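PDB 4YWF: AbyA5 from Verrucosispora maris, which catalyses acetate elimination in spirotetronate biosynthesis, acting as an esterase-like lyase of the alpha/beta hydrolase superfamily. Local coordinates for residues G235-G240 against L349-A354. The protein carries 4 engineered substitutions. Numbering follows the deposited sequence.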
# COMPACT_ATOMS: atom_id res chain seq x y z
N GLY A 235 -9.40 -5.34 -12.51
CA GLY A 235 -8.02 -5.81 -12.58
C GLY A 235 -7.21 -5.44 -11.32
O GLY A 235 -7.58 -4.58 -10.52
N ILE A 236 -6.07 -6.12 -11.16
CA ILE A 236 -5.26 -6.00 -9.98
C ILE A 236 -3.83 -5.93 -10.45
O ILE A 236 -3.43 -6.69 -11.35
CB ILE A 236 -5.42 -7.20 -9.02
CG1 ILE A 236 -6.84 -7.22 -8.44
CG2 ILE A 236 -4.37 -7.17 -7.89
CD1 ILE A 236 -7.10 -8.52 -7.67
N VAL A 237 -3.10 -5.00 -9.85
CA VAL A 237 -1.68 -4.88 -10.04
C VAL A 237 -1.05 -4.82 -8.67
O VAL A 237 -1.42 -3.98 -7.87
CB VAL A 237 -1.28 -3.61 -10.85
CG1 VAL A 237 0.21 -3.63 -11.11
CG2 VAL A 237 -2.05 -3.54 -12.15
N THR A 238 -0.15 -5.79 -8.40
CA THR A 238 0.50 -5.90 -7.09
C THR A 238 2.05 -6.17 -7.22
O THR A 238 2.62 -6.22 -8.33
CB THR A 238 -0.25 -6.91 -6.19
OG1 THR A 238 0.29 -6.84 -4.86
CG2 THR A 238 -0.15 -8.32 -6.71
N ALA A 239 2.72 -6.20 -6.09
CA ALA A 239 4.15 -6.43 -6.04
C ALA A 239 4.32 -7.04 -4.71
O ALA A 239 3.90 -6.47 -3.73
CB ALA A 239 4.95 -5.11 -6.15
N GLY A 240 4.82 -8.26 -4.65
CA GLY A 240 5.12 -8.88 -3.36
C GLY A 240 3.95 -9.25 -2.48
O GLY A 240 4.06 -9.25 -1.24
N LEU A 349 -2.59 0.51 -17.50
CA LEU A 349 -3.10 1.15 -18.70
C LEU A 349 -3.65 0.19 -19.73
O LEU A 349 -4.65 0.51 -20.40
CB LEU A 349 -2.05 2.03 -19.34
CG LEU A 349 -1.51 3.19 -18.52
CD1 LEU A 349 -0.39 3.89 -19.26
CD2 LEU A 349 -2.60 4.19 -18.15
N GLU A 350 -3.02 -0.97 -19.88
CA GLU A 350 -3.52 -2.01 -20.75
C GLU A 350 -4.83 -2.54 -20.26
O GLU A 350 -5.76 -2.58 -21.02
CB GLU A 350 -2.52 -3.14 -20.87
CG GLU A 350 -2.91 -4.21 -21.88
CD GLU A 350 -3.67 -5.34 -21.23
OE1 GLU A 350 -3.62 -5.47 -20.00
OE2 GLU A 350 -4.39 -6.06 -21.92
N MSE A 351 -4.90 -2.94 -18.97
CA MSE A 351 -6.11 -3.49 -18.42
C MSE A 351 -7.28 -2.57 -18.52
O MSE A 351 -8.40 -3.02 -18.65
CB MSE A 351 -5.96 -3.76 -16.90
CG MSE A 351 -4.98 -4.84 -16.63
SE MSE A 351 -4.72 -4.94 -14.67
CE MSE A 351 -3.21 -6.15 -14.75
N SER A 352 -7.08 -1.27 -18.43
CA SER A 352 -8.22 -0.37 -18.48
C SER A 352 -8.47 0.20 -19.85
O SER A 352 -9.34 1.06 -19.98
CB SER A 352 -8.02 0.81 -17.50
OG SER A 352 -6.89 1.56 -17.84
N GLY A 353 -7.76 -0.28 -20.87
CA GLY A 353 -7.96 0.23 -22.24
C GLY A 353 -7.63 1.72 -22.40
O GLY A 353 -8.38 2.48 -23.01
N ALA A 354 -6.53 2.15 -21.82
CA ALA A 354 -6.16 3.57 -21.85
C ALA A 354 -5.79 4.02 -23.26
O ALA A 354 -5.54 3.20 -24.14
CB ALA A 354 -5.01 3.83 -20.90
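M351, a selenomethionine, makes every contact from its side of the interface, laying the end of its side chain across G235, I236 and V237. Its SE lies 4.0 Å from G235 CA and 3.9 Å from I236 N, so selenium rests against the strand backbone where G235 offers no side chain. The terminal CE goes further along the strand, to 3.4 Å from I236 O and 3.9 Å from V237 CG2, while the CB of I236 is directed away. No hydrogen bond crosses the interface; the contact is van der Waals, against backbone at G235 and I236 and methyl to methyl at V237. Reach comes from an extended chain beyond CG (chi2 173°, chi3 -170°). In the alpha/beta-hydrolase fold, this joins the C-terminal end of helix 337-351 to strand 233-239, which runs parallel between strands 207-215 and 296-301. Y212 and A297, from those two neighbours, also touch M351, as does P295. Just past M351 the helix closes in a Schellman motif: A354 N donates a hydrogen bond to L349 O (2.9 Å) and G353 N to E350 O (3.1 Å), with G353 at positive phi (62°). The S352 hydroxyl is hydrogen-bonded to V348 O, and E350 salt-bridges R323.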